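PDB 3RRL: succinyl-CoA:3-ketoacid-coenzyme A transferase subunit B from Helicobacter pylori, which catalyses the transfer of coenzyme A from succinyl-CoA to a 3-oxo acid, yielding a 3-oxoacyl-CoA and succinate. Local coordinates for residues B[88-99]-B[127-138]. Residues are numbered along the deposited sequence; the frame is centred on the assembly and turned at random.
Sequences IRGGHIDLAILG and DLVHGAKKVIVI
Strands 95-98 and 134-138 pair in parallel, their axes 4.7 Å apart and inclined at 19°, with Ala96 donating from N to Lys134 O and accepting at O from Ile136 N, and Leu98 repeating this between Ile136 O and Ile138 N. The pairing starts in the preceding turns, where Lys133 N meets Ile93 O at 2.9 Å, nearly straight (171°); Lys134 N reaches Asp94 O from above the carbonyl plane. The extended Lys133 chain runs alongside Asp94 and over Gly91 O, bringing NZ to Asp94 OD1 in a salt bridge modelled unusually short, at 2.5 Å. On the face carrying Leu95 and Ile97, Leu95 CG, held anti to the backbone N (chi1 -176°), sends CD1 across to Ile136 CD1; the modelled 3.3 Å is unusually short and its exact value doubtful. On the face of Ala96 and Leu98, Ala96 CB packs tightly on Ala132 CB, just past helix 125-131, at 3.5 Å, and Leu128 CD2 fits between Ala96 CB and Ile88 CD1, 4.0 Å from each. Leu98 bridges strand and helix, CD1 meeting Val135 CG1 at 3.9 Å and CD2 turning to Val129 CG1. The helix ends meet at Gly131, whose CA lies 3.2 Å from Ile88 O; a water accepts from Ile93 N and donates to that oxygen. Helix 125-131 belongs to the crossover from strand 95-98 to 134-138, and helix 81-89, leading into 95-98, packs on the same face, consistent with the family's Rossmann-like fold. There Leu128 also touches Glu43, the predicted active-site residue, while strands 18-21 and 166-168 flank the pair.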
# COMPACT_ATOMS: atom_id res chain seq x y z
N ILE B 88 -10.35 3.15 -5.25
CA ILE B 88 -10.93 4.05 -6.24
C ILE B 88 -10.15 4.05 -7.55
O ILE B 88 -10.72 3.84 -8.62
CB ILE B 88 -11.03 5.48 -5.69
CG1 ILE B 88 -12.17 5.56 -4.67
CG2 ILE B 88 -11.26 6.47 -6.82
CD1 ILE B 88 -12.13 6.79 -3.79
N ARG B 89 -8.84 4.25 -7.46
CA ARG B 89 -8.00 4.37 -8.65
C ARG B 89 -7.93 3.05 -9.39
O ARG B 89 -7.77 3.01 -10.61
CB ARG B 89 -6.59 4.82 -8.27
CG ARG B 89 -5.71 5.21 -9.45
CD ARG B 89 -4.24 5.29 -9.05
NE ARG B 89 -4.00 6.20 -7.93
CZ ARG B 89 -3.83 5.81 -6.66
NH1 ARG B 89 -3.62 6.73 -5.73
NH2 ARG B 89 -3.87 4.52 -6.32
N GLY B 90 -8.05 1.96 -8.64
CA GLY B 90 -7.91 0.62 -9.20
C GLY B 90 -9.14 0.12 -9.92
O GLY B 90 -9.15 -1.00 -10.42
N GLY B 91 -10.19 0.94 -9.96
CA GLY B 91 -11.38 0.62 -10.73
C GLY B 91 -12.41 -0.24 -10.03
O GLY B 91 -13.25 -0.88 -10.69
N HIS B 92 -12.37 -0.28 -8.71
CA HIS B 92 -13.25 -1.16 -7.95
C HIS B 92 -14.62 -0.57 -7.61
O HIS B 92 -15.56 -1.30 -7.29
CB HIS B 92 -12.53 -1.66 -6.69
CG HIS B 92 -11.21 -2.30 -6.98
ND1 HIS B 92 -11.07 -3.66 -7.16
CD2 HIS B 92 -9.98 -1.77 -7.15
CE1 HIS B 92 -9.81 -3.94 -7.42
NE2 HIS B 92 -9.12 -2.81 -7.42
N ILE B 93 -14.76 0.75 -7.73
CA ILE B 93 -16.03 1.43 -7.46
C ILE B 93 -16.90 1.43 -8.72
O ILE B 93 -16.47 1.89 -9.77
CB ILE B 93 -15.80 2.89 -7.00
CG1 ILE B 93 -14.91 2.93 -5.77
CG2 ILE B 93 -17.14 3.59 -6.74
CD1 ILE B 93 -15.52 2.28 -4.56
N ASP B 94 -18.12 0.92 -8.62
CA ASP B 94 -18.98 0.78 -9.79
C ASP B 94 -19.49 2.13 -10.27
O ASP B 94 -19.66 2.36 -11.46
CB ASP B 94 -20.18 -0.12 -9.49
CG ASP B 94 -19.76 -1.53 -9.12
OD1 ASP B 94 -19.03 -2.17 -9.92
OD2 ASP B 94 -20.16 -2.01 -8.04
N LEU B 95 -19.77 3.03 -9.33
CA LEU B 95 -20.41 4.28 -9.67
C LEU B 95 -19.93 5.45 -8.82
O LEU B 95 -19.95 5.40 -7.59
CB LEU B 95 -21.91 4.10 -9.51
CG LEU B 95 -22.80 5.26 -9.92
CD1 LEU B 95 -22.50 5.62 -11.36
CD2 LEU B 95 -24.24 4.83 -9.75
N ALA B 96 -19.54 6.53 -9.49
CA ALA B 96 -19.24 7.78 -8.80
C ALA B 96 -20.18 8.84 -9.35
O ALA B 96 -20.24 9.05 -10.57
CB ALA B 96 -17.80 8.18 -9.00
N ILE B 97 -20.91 9.48 -8.45
CA ILE B 97 -21.81 10.55 -8.83
C ILE B 97 -21.24 11.86 -8.33
O ILE B 97 -20.82 11.96 -7.18
CB ILE B 97 -23.22 10.34 -8.26
CG1 ILE B 97 -23.74 8.95 -8.67
CG2 ILE B 97 -24.15 11.43 -8.77
CD1 ILE B 97 -25.15 8.68 -8.21
N LEU B 98 -21.20 12.85 -9.22
CA LEU B 98 -20.52 14.11 -8.92
C LEU B 98 -21.35 15.30 -9.38
O LEU B 98 -22.16 15.19 -10.31
CB LEU B 98 -19.16 14.17 -9.62
CG LEU B 98 -18.04 13.20 -9.24
CD1 LEU B 98 -17.98 12.04 -10.23
CD2 LEU B 98 -16.71 13.92 -9.23
N GLY B 99 -21.14 16.44 -8.72
CA GLY B 99 -21.70 17.69 -9.19
C GLY B 99 -20.74 18.31 -10.18
O GLY B 99 -19.62 17.84 -10.31
N ASP B 127 -9.45 11.79 -8.69
CA ASP B 127 -9.26 10.35 -8.61
C ASP B 127 -10.52 9.59 -9.04
O ASP B 127 -10.45 8.63 -9.81
CB ASP B 127 -8.87 9.93 -7.19
CG ASP B 127 -7.50 10.43 -6.79
OD1 ASP B 127 -6.50 9.77 -7.14
OD2 ASP B 127 -7.43 11.49 -6.11
N LEU B 128 -11.66 10.05 -8.54
CA LEU B 128 -12.94 9.39 -8.80
C LEU B 128 -13.35 9.36 -10.29
O LEU B 128 -13.81 8.33 -10.77
CB LEU B 128 -14.04 9.98 -7.92
CG LEU B 128 -14.03 9.47 -6.47
CD1 LEU B 128 -14.51 10.54 -5.51
CD2 LEU B 128 -14.87 8.20 -6.31
N VAL B 129 -13.17 10.48 -11.00
CA VAL B 129 -13.54 10.56 -12.42
C VAL B 129 -12.81 9.56 -13.32
O VAL B 129 -13.36 9.12 -14.34
CB VAL B 129 -13.37 11.99 -13.04
CG1 VAL B 129 -14.34 12.98 -12.43
CG2 VAL B 129 -11.93 12.48 -12.92
N HIS B 130 -11.56 9.24 -12.99
CA HIS B 130 -10.83 8.21 -13.72
C HIS B 130 -11.12 6.77 -13.27
O HIS B 130 -11.25 5.87 -14.11
CB HIS B 130 -9.33 8.49 -13.70
CG HIS B 130 -8.93 9.67 -14.52
ND1 HIS B 130 -8.76 10.93 -13.97
CD2 HIS B 130 -8.70 9.81 -15.85
CE1 HIS B 130 -8.42 11.78 -14.92
NE2 HIS B 130 -8.38 11.12 -16.07
N GLY B 131 -11.20 6.56 -11.96
CA GLY B 131 -11.31 5.21 -11.41
C GLY B 131 -12.67 4.53 -11.50
O GLY B 131 -12.75 3.34 -11.78
N ALA B 132 -13.74 5.28 -11.24
CA ALA B 132 -15.09 4.70 -11.19
C ALA B 132 -15.45 4.01 -12.50
O ALA B 132 -15.16 4.53 -13.57
CB ALA B 132 -16.10 5.78 -10.85
N LYS B 133 -16.06 2.83 -12.43
CA LYS B 133 -16.47 2.13 -13.66
C LYS B 133 -17.45 2.98 -14.47
O LYS B 133 -17.42 2.99 -15.71
CB LYS B 133 -17.08 0.76 -13.36
CG LYS B 133 -16.10 -0.24 -12.75
CD LYS B 133 -16.80 -1.55 -12.39
CE LYS B 133 -16.10 -2.25 -11.24
NZ LYS B 133 -16.93 -3.38 -10.69
N LYS B 134 -18.33 3.69 -13.78
CA LYS B 134 -19.19 4.66 -14.43
C LYS B 134 -19.18 5.98 -13.68
O LYS B 134 -19.28 6.02 -12.46
CB LYS B 134 -20.62 4.14 -14.55
CG LYS B 134 -21.50 5.05 -15.36
CD LYS B 134 -22.92 4.54 -15.48
CE LYS B 134 -23.76 5.48 -16.34
NZ LYS B 134 -25.21 5.15 -16.28
N VAL B 135 -19.03 7.07 -14.44
CA VAL B 135 -19.01 8.40 -13.87
C VAL B 135 -20.26 9.15 -14.31
O VAL B 135 -20.45 9.38 -15.50
CB VAL B 135 -17.77 9.18 -14.31
CG1 VAL B 135 -17.87 10.63 -13.88
CG2 VAL B 135 -16.50 8.53 -13.75
N ILE B 136 -21.10 9.51 -13.35
CA ILE B 136 -22.29 10.30 -13.62
C ILE B 136 -22.17 11.70 -13.01
O ILE B 136 -21.88 11.83 -11.82
CB ILE B 136 -23.55 9.64 -13.03
CG1 ILE B 136 -23.69 8.21 -13.53
CG2 ILE B 136 -24.79 10.46 -13.35
CD1 ILE B 136 -24.84 7.45 -12.88
N VAL B 137 -22.38 12.73 -13.82
CA VAL B 137 -22.44 14.10 -13.31
C VAL B 137 -23.90 14.54 -13.25
O VAL B 137 -24.65 14.37 -14.21
CB VAL B 137 -21.65 15.08 -14.19
CG1 VAL B 137 -21.92 16.52 -13.75
CG2 VAL B 137 -20.17 14.78 -14.15
N ILE B 138 -24.29 15.11 -12.11
CA ILE B 138 -25.64 15.65 -11.97
C ILE B 138 -25.54 17.13 -11.58
O ILE B 138 -24.82 17.50 -10.65
CB ILE B 138 -26.48 14.87 -10.94
CG1 ILE B 138 -26.00 15.12 -9.51
CG2 ILE B 138 -26.49 13.39 -11.30
CD1 ILE B 138 -26.90 14.50 -8.44
O HOH W 1 -13.18 2.67 -8.87
O HOH W 2 -3.59 9.16 -7.62
O HOH W 3 -15.69 -3.86 -7.81